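Local coordinates for protein Exo-poly-alpha-D-galacturonosidase (Thermotoga maritima, PDB 3JUR) that is an exopolygalacturonase that probably hydrolyses the galacturonic acid chains of pectin from their ends, at residues G60-T71 against I80-I91; L102-L110 against S267-I276. One frame throughout, in Å; residues are numbered along the deposited sequence.

Interaction 1 pairs 60-71 with 80-91 near the N-terminal end of a parallel beta-helix. Interaction 2 lies further along the molecule, where the hairpin in 102-110 meets the short helix in 267-276. The two do not touch. Their centres are 31 Å apart, and their nearest atoms about 14 Å. Strand 87-90 of interaction 1 is followed in the chain by strand 103-105 of interaction 2. The first contact is backbone pairing between coils, and the second joins parts far apart in sequence through backbone hydrogen bonds and salt bridges. Interaction 1 also reaches the oligomer: Glu66 makes a salt bridge to Lys85 of a second subunit.

Interaction 1. Residues G60-T71 against I80-I91; sequences GRLIVPEGVFLT and IELHVKGTIKFI
Gly60 O accepts a hydrogen bond from Glu81 N, and Leu62 N donates one to Glu81 O at 2.8 Å. This is strand pairing between successive coils of the parallel beta-helix of glycoside hydrolase family 28. His83 N to Leu62 O, Val64 N to His83 O and Lys85 N to Val64 O continue the ladder. Val64 O also takes a weak bond from Gly86 N, 3.3 Å long. The register then slips by one. A second ladder starts with Thr87 N on Gly67 O and ends with Ile91 N on Thr71 O. Gly86 fits at the slip because a CB there would clash with Pro65 O and Gly67 O.

Glu81 and Arg61 run side by side but are not ion-paired: Arg61 NE is 5.0 Å from Glu81 OE2. Glu81 is extended, with CG opposite its backbone N (chi1 -180°), which brings OE2 to 3.7 Å from Arg61 CD. Arg61 NH2 makes its salt bridge to Glu27. Glu81 OE2 is bonded to Thr128 OG1, which is also hydrogen-bonded to His83 ND1. Replacing Glu81 with alanine would probably cost Thr128 this partner and leave the Arg61 methylenes without their flanking chain. Inside the coil, Leu62 CD2 meets Leu82 CD1 at 3.9 Å, and Thr71 CG2 meets Ile88 CG2 at 3.6 Å. Thr87 O accepts Phe69 N and also sits at the ring edge of Phe69, in plane, 3.6 Å from CD2.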
loop_
_atom_site.group_PDB
_atom_site.type_symbol
_atom_site.label_atom_id
_atom_site.label_comp_id
_atom_site.label_asym_id
_atom_site.label_seq_id
_atom_site.Cartn_x
_atom_site.Cartn_y
_atom_site.Cartn_z
ATOM N N GLY D 60 18.341 -45.841 34.761
ATOM C CA GLY D 60 19.616 -45.265 34.358
ATOM C C GLY D 60 19.708 -45.059 32.861
ATOM O O GLY D 60 18.686 -45.055 32.170
ATOM N N ARG D 61 20.940 -44.899 32.372
ATOM C CA ARG D 61 21.217 -44.602 30.967
ATOM C C ARG D 61 21.724 -45.831 30.210
ATOM O O ARG D 61 22.620 -46.537 30.679
ATOM C CB ARG D 61 22.234 -43.449 30.835
ATOM C CG ARG D 61 21.872 -42.166 31.622
ATOM C CD ARG D 61 22.876 -41.009 31.417
ATOM N NE ARG D 61 24.231 -41.334 31.883
ATOM C CZ ARG D 61 24.699 -41.109 33.112
ATOM N NH1 ARG D 61 23.938 -40.549 34.047
ATOM N NH2 ARG D 61 25.946 -41.443 33.407
ATOM N N LEU D 62 21.135 -46.081 29.042
ATOM C CA LEU D 62 21.616 -47.113 28.125
ATOM C C LEU D 62 22.383 -46.427 26.997
ATOM O O LEU D 62 21.806 -45.681 26.205
ATOM C CB LEU D 62 20.447 -47.956 27.575
ATOM C CG LEU D 62 20.663 -48.933 26.402
ATOM C CD1 LEU D 62 21.851 -49.868 26.619
ATOM C CD2 LEU D 62 19.408 -49.741 26.110
ATOM N N ILE D 63 23.686 -46.679 26.937
ATOM C CA ILE D 63 24.534 -46.047 25.932
ATOM C C ILE D 63 24.620 -46.901 24.666
ATOM O O ILE D 63 25.055 -48.054 24.705
ATOM C CB ILE D 63 25.948 -45.714 26.498
ATOM C CG1 ILE D 63 25.843 -44.631 27.582
ATOM C CG2 ILE D 63 26.899 -45.259 25.382
ATOM C CD1 ILE D 63 27.022 -44.587 28.531
ATOM N N VAL D 64 24.169 -46.320 23.558
ATOM C CA VAL D 64 24.311 -46.910 22.231
ATOM C C VAL D 64 25.434 -46.153 21.516
ATOM O O VAL D 64 25.224 -45.026 21.057
ATOM C CB VAL D 64 22.996 -46.799 21.402
ATOM C CG1 VAL D 64 23.146 -47.489 20.054
ATOM C CG2 VAL D 64 21.809 -47.368 22.171
ATOM N N PRO D 65 26.627 -46.766 21.418
ATOM C CA PRO D 65 27.790 -46.075 20.857
ATOM C C PRO D 65 27.781 -46.015 19.323
ATOM O O PRO D 65 26.793 -46.410 18.689
ATOM C CB PRO D 65 28.968 -46.920 21.359
ATOM C CG PRO D 65 28.417 -48.290 21.520
ATOM C CD PRO D 65 26.944 -48.157 21.813
ATOM N N GLU D 66 28.874 -45.508 18.749
ATOM C CA GLU D 66 29.102 -45.494 17.300
ATOM C C GLU D 66 28.808 -46.861 16.669
ATOM O O GLU D 66 29.063 -47.905 17.275
ATOM C CB GLU D 66 30.556 -45.077 17.020
ATOM C CG GLU D 66 31.081 -45.321 15.594
ATOM C CD GLU D 66 32.595 -45.580 15.550
ATOM O OE1 GLU D 66 33.094 -46.409 16.345
ATOM O OE2 GLU D 66 33.293 -44.961 14.713
ATOM N N GLY D 67 28.272 -46.836 15.452
ATOM C CA GLY D 67 27.968 -48.049 14.695
ATOM C C GLY D 67 26.523 -48.047 14.231
ATOM O O GLY D 67 25.761 -47.127 14.558
ATOM N N VAL D 68 26.151 -49.067 13.457
ATOM C CA VAL D 68 24.752 -49.273 13.071
ATOM C C VAL D 68 24.226 -50.530 13.763
ATOM O O VAL D 68 24.779 -51.618 13.601
ATOM C CB VAL D 68 24.550 -49.354 11.528
ATOM C CG1 VAL D 68 23.067 -49.489 11.183
ATOM C CG2 VAL D 68 25.143 -48.122 10.828
ATOM N N PHE D 69 23.160 -50.364 14.541
ATOM C CA PHE D 69 22.612 -51.440 15.362
ATOM C C PHE D 69 21.232 -51.888 14.874
ATOM O O PHE D 69 20.252 -51.136 14.975
ATOM C CB PHE D 69 22.558 -51.000 16.830
ATOM C CG PHE D 69 23.915 -50.814 17.453
ATOM C CD1 PHE D 69 24.543 -51.870 18.103
ATOM C CD2 PHE D 69 24.569 -49.588 17.381
ATOM C CE1 PHE D 69 25.803 -51.705 18.681
ATOM C CE2 PHE D 69 25.831 -49.417 17.950
ATOM C CZ PHE D 69 26.444 -50.473 18.603
ATOM N N LEU D 70 21.174 -53.104 14.330
ATOM C CA LEU D 70 19.924 -53.686 13.829
ATOM C C LEU D 70 19.117 -54.274 14.971
ATOM O O LEU D 70 19.656 -55.000 15.802
ATOM C CB LEU D 70 20.196 -54.784 12.789
ATOM C CG LEU D 70 20.823 -54.425 11.438
ATOM C CD1 LEU D 70 20.730 -55.618 10.490
ATOM C CD2 LEU D 70 20.168 -53.202 10.812
ATOM N N THR D 71 17.826 -53.965 14.998
ATOM C CA THR D 71 16.939 -54.426 16.064
ATOM C C THR D 71 15.472 -54.379 15.645
ATOM O O THR D 71 15.090 -53.606 14.760
ATOM C CB THR D 71 17.127 -53.597 17.381
ATOM O OG1 THR D 71 16.142 -53.986 18.345
ATOM C CG2 THR D 71 16.995 -52.109 17.120
ATOM N N ILE D 80 14.269 -44.895 32.457
ATOM C CA ILE D 80 15.249 -45.282 31.445
ATOM C C ILE D 80 15.523 -44.151 30.453
ATOM O O ILE D 80 14.590 -43.560 29.881
ATOM C CB ILE D 80 14.809 -46.568 30.678
ATOM C CG1 ILE D 80 14.638 -47.762 31.635
ATOM C CG2 ILE D 80 15.780 -46.905 29.534
ATOM C CD1 ILE D 80 15.892 -48.191 32.400
ATOM N N GLU D 81 16.807 -43.855 30.266
ATOM C CA GLU D 81 17.257 -42.954 29.211
ATOM C C GLU D 81 17.972 -43.754 28.125
ATOM O O GLU D 81 18.971 -44.428 28.394
ATOM C CB GLU D 81 18.186 -41.875 29.776
ATOM C CG GLU D 81 18.716 -40.869 28.741
ATOM C CD GLU D 81 19.775 -39.938 29.317
ATOM O OE1 GLU D 81 19.592 -39.457 30.458
ATOM O OE2 GLU D 81 20.790 -39.681 28.636
ATOM N N LEU D 82 17.442 -43.696 26.909
ATOM C CA LEU D 82 18.091 -44.311 25.763
ATOM C C LEU D 82 19.014 -43.280 25.101
ATOM O O LEU D 82 18.548 -42.370 24.416
ATOM C CB LEU D 82 17.036 -44.839 24.785
ATOM C CG LEU D 82 17.467 -45.567 23.506
ATOM C CD1 LEU D 82 18.197 -46.891 23.793
ATOM C CD2 LEU D 82 16.256 -45.796 22.600
ATOM N N HIS D 83 20.320 -43.426 25.325
ATOM C CA HIS D 83 21.311 -42.463 24.841
ATOM C C HIS D 83 21.948 -42.948 23.537
ATOM O O HIS D 83 22.751 -43.886 23.528
ATOM C CB HIS D 83 22.359 -42.184 25.926
ATOM C CG HIS D 83 23.349 -41.119 25.563
ATOM N ND1 HIS D 83 23.001 -39.790 25.427
ATOM C CD2 HIS D 83 24.680 -41.184 25.323
ATOM C CE1 HIS D 83 24.073 -39.086 25.107
ATOM N NE2 HIS D 83 25.105 -39.908 25.037
ATOM N N VAL D 84 21.562 -42.303 22.435
ATOM C CA VAL D 84 21.925 -42.748 21.092
ATOM C C VAL D 84 23.048 -41.903 20.483
ATOM O O VAL D 84 22.843 -40.720 20.142
ATOM C CB VAL D 84 20.695 -42.750 20.136
ATOM C CG1 VAL D 84 21.009 -43.534 18.868
ATOM C CG2 VAL D 84 19.474 -43.342 20.824
ATOM N N LYS D 85 24.227 -42.514 20.352
ATOM C CA LYS D 85 25.373 -41.882 19.690
ATOM C C LYS D 85 25.492 -42.370 18.245
ATOM O O LYS D 85 25.736 -41.576 17.339
ATOM C CB LYS D 85 26.677 -42.178 20.438
ATOM C CG LYS D 85 26.834 -41.473 21.773
ATOM C CD LYS D 85 28.157 -41.892 22.418
ATOM C CE LYS D 85 28.488 -41.065 23.651
ATOM N NZ LYS D 85 29.877 -41.358 24.126
ATOM N N GLY D 86 25.331 -43.678 18.044
ATOM C CA GLY D 86 25.366 -44.276 16.708
ATOM C C GLY D 86 24.001 -44.232 16.040
ATOM O O GLY D 86 23.235 -43.291 16.243
ATOM N N THR D 87 23.709 -45.253 15.241
ATOM C CA THR D 87 22.424 -45.397 14.573
ATOM C C THR D 87 21.702 -46.625 15.128
ATOM O O THR D 87 22.301 -47.703 15.262
ATOM C CB THR D 87 22.605 -45.546 13.029
ATOM O OG1 THR D 87 23.191 -44.353 12.486
ATOM C CG2 THR D 87 21.264 -45.814 12.317
ATOM N N ILE D 88 20.430 -46.454 15.476
ATOM C CA ILE D 88 19.550 -47.592 15.722
ATOM C C ILE D 88 18.730 -47.797 14.454
ATOM O O ILE D 88 17.912 -46.943 14.090
ATOM C CB ILE D 88 18.618 -47.383 16.950
ATOM C CG1 ILE D 88 19.440 -47.197 18.233
ATOM C CG2 ILE D 88 17.677 -48.570 17.099
ATOM C CD1 ILE D 88 18.625 -46.803 19.459
ATOM N N LYS D 89 18.979 -48.910 13.765
ATOM C CA LYS D 89 18.293 -49.205 12.510
ATOM C C LYS D 89 17.320 -50.353 12.715
ATOM O O LYS D 89 17.726 -51.486 13.002
ATOM C CB LYS D 89 19.290 -49.529 11.388
ATOM C CG LYS D 89 18.628 -49.770 10.033
ATOM C CD LYS D 89 19.644 -50.036 8.920
ATOM C CE LYS D 89 18.953 -50.208 7.569
ATOM N NZ LYS D 89 18.117 -49.016 7.242
ATOM N N PHE D 90 16.034 -50.057 12.555
ATOM C CA PHE D 90 14.988 -51.028 12.834
ATOM C C PHE D 90 14.767 -51.988 11.682
ATOM O O PHE D 90 14.684 -51.571 10.530
ATOM C CB PHE D 90 13.697 -50.320 13.238
ATOM C CG PHE D 90 13.802 -49.629 14.558
ATOM C CD1 PHE D 90 14.242 -48.308 14.633
ATOM C CD2 PHE D 90 13.505 -50.307 15.734
ATOM C CE1 PHE D 90 14.361 -47.671 15.857
ATOM C CE2 PHE D 90 13.621 -49.676 16.962
ATOM C CZ PHE D 90 14.048 -48.361 17.025
ATOM N N ILE D 91 14.698 -53.278 12.004
ATOM C CA ILE D 91 14.462 -54.316 10.999
ATOM C C ILE D 91 12.985 -54.294 10.572
ATOM O O ILE D 91 12.095 -54.520 11.395
ATOM C CB ILE D 91 14.904 -55.720 11.489
ATOM C CG1 ILE D 91 16.379 -55.694 11.927
ATOM C CG2 ILE D 91 14.694 -56.762 10.387
ATOM C CD1 ILE D 91 16.801 -56.856 12.826
#

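Interaction 2. Residues L102-L110 against S267-I276; sequences LTRFEGIEL and SGRDADGRRI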
loop_
_atom_site.group_PDB
_atom_site.type_symbol
_atom_site.label_atom_id
_atom_site.label_comp_id
_atom_site.label_asym_id
_atom_site.label_seq_id
_atom_site.Cartn_x
_atom_site.Cartn_y
_atom_site.Cartn_z
ATOM N N LEU D 102 -1.183 -52.223 23.058
ATOM C CA LEU D 102 -2.098 -51.088 23.111
ATOM C C LEU D 102 -1.472 -49.913 22.385
ATOM O O LEU D 102 -0.374 -49.473 22.729
ATOM C CB LEU D 102 -2.419 -50.697 24.558
ATOM C CG LEU D 102 -3.277 -49.446 24.795
ATOM C CD1 LEU D 102 -4.711 -49.618 24.284
ATOM C CD2 LEU D 102 -3.283 -49.100 26.275
ATOM N N THR D 103 -2.177 -49.417 21.373
ATOM C CA THR D 103 -1.673 -48.329 20.544
ATOM C C THR D 103 -2.843 -47.557 19.915
ATOM O O THR D 103 -3.989 -47.656 20.377
ATOM C CB THR D 103 -0.617 -48.837 19.490
ATOM O OG1 THR D 103 0.053 -47.723 18.882
ATOM C CG2 THR D 103 -1.251 -49.719 18.410
ATOM N N ARG D 104 -2.558 -46.787 18.877
ATOM C CA ARG D 104 -3.571 -45.940 18.277
ATOM C C ARG D 104 -3.306 -45.806 16.783
ATOM O O ARG D 104 -2.152 -45.744 16.361
ATOM C CB ARG D 104 -3.558 -44.571 18.970
ATOM C CG ARG D 104 -4.941 -43.984 19.189
ATOM C CD ARG D 104 -4.904 -42.630 19.871
ATOM N NE ARG D 104 -5.305 -42.724 21.269
ATOM C CZ ARG D 104 -5.951 -41.772 21.934
ATOM N NH1 ARG D 104 -6.294 -40.635 21.329
ATOM N NH2 ARG D 104 -6.264 -41.959 23.207
ATOM N N PHE D 105 -4.362 -45.792 15.978
ATOM C CA PHE D 105 -4.217 -45.516 14.547
ATOM C C PHE D 105 -5.177 -44.417 14.111
ATOM O O PHE D 105 -6.395 -44.573 14.193
ATOM C CB PHE D 105 -4.425 -46.779 13.698
ATOM C CG PHE D 105 -4.025 -46.612 12.247
ATOM C CD1 PHE D 105 -2.748 -46.960 11.822
ATOM C CD2 PHE D 105 -4.927 -46.098 11.311
ATOM C CE1 PHE D 105 -2.375 -46.813 10.490
ATOM C CE2 PHE D 105 -4.562 -45.941 9.978
ATOM C CZ PHE D 105 -3.282 -46.302 9.567
ATOM N N GLU D 106 -4.608 -43.310 13.647
ATOM C CA GLU D 106 -5.364 -42.117 13.227
ATOM C C GLU D 106 -6.528 -41.780 14.167
ATOM O O GLU D 106 -7.675 -41.604 13.735
ATOM C CB GLU D 106 -5.794 -42.227 11.754
ATOM C CG GLU D 106 -4.598 -42.203 10.791
ATOM C CD GLU D 106 -4.986 -42.233 9.318
ATOM O OE1 GLU D 106 -5.963 -42.923 8.952
ATOM O OE2 GLU D 106 -4.291 -41.576 8.517
ATOM N N GLY D 107 -6.205 -41.707 15.460
ATOM C CA GLY D 107 -7.141 -41.253 16.486
ATOM C C GLY D 107 -8.049 -42.297 17.121
ATOM O O GLY D 107 -8.879 -41.956 17.966
ATOM N N ILE D 108 -7.907 -43.560 16.728
ATOM C CA ILE D 108 -8.708 -44.636 17.330
ATOM C C ILE D 108 -7.809 -45.701 17.973
ATOM O O ILE D 108 -6.878 -46.207 17.335
ATOM C CB ILE D 108 -9.704 -45.285 16.313
ATOM C CG1 ILE D 108 -10.690 -44.243 15.764
ATOM C CG2 ILE D 108 -10.483 -46.446 16.966
ATOM C CD1 ILE D 108 -11.411 -44.664 14.498
ATOM N N GLU D 109 -8.095 -46.021 19.236
ATOM C CA GLU D 109 -7.337 -47.022 19.987
ATOM C C GLU D 109 -7.565 -48.430 19.454
ATOM O O GLU D 109 -8.669 -48.777 19.032
ATOM C CB GLU D 109 -7.710 -46.981 21.470
ATOM C CG GLU D 109 -7.263 -45.720 22.191
ATOM C CD GLU D 109 -7.382 -45.837 23.699
ATOM O OE1 GLU D 109 -6.564 -45.213 24.414
ATOM O OE2 GLU D 109 -8.290 -46.553 24.166
ATOM N N LEU D 110 -6.508 -49.234 19.476
ATOM C CA LEU D 110 -6.570 -50.622 19.026
ATOM C C LEU D 110 -5.371 -51.415 19.548
ATOM O O LEU D 110 -4.452 -50.852 20.153
ATOM C CB LEU D 110 -6.612 -50.684 17.489
ATOM C CG LEU D 110 -5.304 -50.535 16.702
ATOM C CD1 LEU D 110 -5.513 -50.925 15.260
ATOM C CD2 LEU D 110 -4.723 -49.128 16.800
ATOM N N SER D 267 -6.418 -35.296 19.521
ATOM C CA SER D 267 -7.062 -35.782 20.753
ATOM C C SER D 267 -8.148 -36.836 20.493
ATOM O O SER D 267 -9.179 -36.879 21.181
ATOM C CB SER D 267 -7.636 -34.620 21.581
ATOM O OG SER D 267 -8.605 -33.896 20.849
ATOM N N GLY D 268 -7.906 -37.695 19.508
ATOM C CA GLY D 268 -8.831 -38.782 19.200
ATOM C C GLY D 268 -9.858 -38.427 18.138
ATOM O O GLY D 268 -10.149 -37.254 17.890
ATOM N N ARG D 269 -10.417 -39.463 17.529
ATOM C CA ARG D 269 -11.318 -39.317 16.400
ATOM C C ARG D 269 -12.710 -39.835 16.752
ATOM O O ARG D 269 -12.856 -40.926 17.306
ATOM C CB ARG D 269 -10.748 -40.087 15.206
ATOM C CG ARG D 269 -11.613 -40.100 13.953
ATOM C CD ARG D 269 -11.038 -41.054 12.912
ATOM N NE ARG D 269 -9.809 -40.533 12.312
ATOM C CZ ARG D 269 -9.709 -40.079 11.064
ATOM N NH1 ARG D 269 -8.547 -39.614 10.613
ATOM N NH2 ARG D 269 -10.769 -40.085 10.263
ATOM N N ASP D 270 -13.725 -39.035 16.429
ATOM C CA ASP D 270 -15.132 -39.441 16.515
ATOM C C ASP D 270 -15.502 -40.092 17.859
ATOM O O ASP D 270 -15.029 -39.644 18.908
ATOM C CB ASP D 270 -15.509 -40.316 15.304
ATOM C CG ASP D 270 -15.224 -39.628 13.962
ATOM O OD1 ASP D 270 -15.040 -38.392 13.925
ATOM O OD2 ASP D 270 -15.183 -40.327 12.928
ATOM N N ALA D 271 -16.330 -41.135 17.831
ATOM C CA ALA D 271 -16.820 -41.773 19.058
ATOM C C ALA D 271 -15.720 -42.121 20.072
ATOM O O ALA D 271 -15.880 -41.860 21.265
ATOM C CB ALA D 271 -17.670 -43.001 18.735
ATOM N N ASP D 272 -14.612 -42.685 19.591
ATOM C CA ASP D 272 -13.492 -43.081 20.459
ATOM C C ASP D 272 -12.865 -41.869 21.152
ATOM O O ASP D 272 -12.523 -41.929 22.335
ATOM C CB ASP D 272 -12.428 -43.835 19.659
ATOM C CG ASP D 272 -11.749 -44.921 20.467
ATOM O OD1 ASP D 272 -12.444 -45.852 20.915
ATOM O OD2 ASP D 272 -10.516 -44.855 20.643
ATOM N N GLY D 273 -12.723 -40.778 20.403
ATOM C CA GLY D 273 -12.232 -39.510 20.936
ATOM C C GLY D 273 -13.158 -38.890 21.969
ATOM O O GLY D 273 -12.694 -38.351 22.974
ATOM N N ARG D 274 -14.467 -38.966 21.726
ATOM C CA ARG D 274 -15.464 -38.486 22.693
ATOM C C ARG D 274 -15.545 -39.357 23.939
ATOM O O ARG D 274 -15.744 -38.840 25.036
ATOM C CB ARG D 274 -16.854 -38.384 22.067
ATOM C CG ARG D 274 -17.038 -37.192 21.183
ATOM C CD ARG D 274 -18.368 -37.260 20.465
ATOM N NE ARG D 274 -18.136 -37.027 19.050
ATOM C CZ ARG D 274 -18.391 -37.900 18.082
ATOM N NH1 ARG D 274 -18.947 -39.070 18.349
ATOM N NH2 ARG D 274 -18.104 -37.576 16.833
ATOM N N ARG D 275 -15.417 -40.672 23.762
ATOM C CA ARG D 275 -15.421 -41.626 24.878
ATOM C C ARG D 275 -14.304 -41.311 25.879
ATOM O O ARG D 275 -14.568 -41.163 27.076
ATOM C CB ARG D 275 -15.302 -43.078 24.374
ATOM C CG ARG D 275 -15.141 -44.139 25.488
ATOM C CD ARG D 275 -14.858 -45.540 24.936
ATOM N NE ARG D 275 -13.619 -45.616 24.150
ATOM C CZ ARG D 275 -12.426 -45.951 24.642
ATOM N NH1 ARG D 275 -12.285 -46.246 25.928
ATOM N NH2 ARG D 275 -11.363 -45.993 23.844
ATOM N N ILE D 276 -13.071 -41.203 25.381
ATOM C CA ILE D 276 -11.907 -40.905 26.223
ATOM C C ILE D 276 -12.015 -39.477 26.772
ATOM O O ILE D 276 -11.720 -39.232 27.943
ATOM C CB ILE D 276 -10.582 -41.154 25.462
ATOM C CG1 ILE D 276 -10.439 -42.647 25.144
ATOM C CG2 ILE D 276 -9.372 -40.677 26.274
ATOM C CD1 ILE D 276 -9.561 -42.950 23.953
#
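Arg104 reaches Ile276 from the opposite direction, with NH2 3.5 Å from Ile276 CD1, while its NE bonds to Tyr196 OH. At Glu106 the backbone does the work. Its O receives Arg269 NE at 2.8 Å, almost in line with the carbonyl bond. Arg269 NH1 has its own salt bridge, to Glu304. Gly107 O takes Arg269 N at 3.0 Å, from above the carbonyl plane. A CB on Gly107 would clash with Arg269 CB. Ile108 lays CG2 against the Asp272 carboxylate and CD1 against Arg269 CD.

Glu109 N donates to Asp272 OD2 at 3.0 Å, nearly straight at 173°. Its side chain, with CG opposite the carbonyl carbon (chi1 -68°), makes a salt bridge to Arg275, whose NH2 is 3.1 Å from Glu109 OE2. OE2 lies in the guanidinium plane, but NH2 stands well above the carboxylate plane. The same NH2 grips Asp272 OD1, which also pairs with Arg180. Glu109 OE2 and Asp272 OD2 are 4.5 Å apart, and Arg275 probably eases their repulsion. Glu109 OE1 bonds to Tyr196 OH and, weakly, to Arg104 NH2. The whole is a beta-hairpin with a type I' turn, tied by a salt-bridge network to a short helix in a loop leaving the beta-helix.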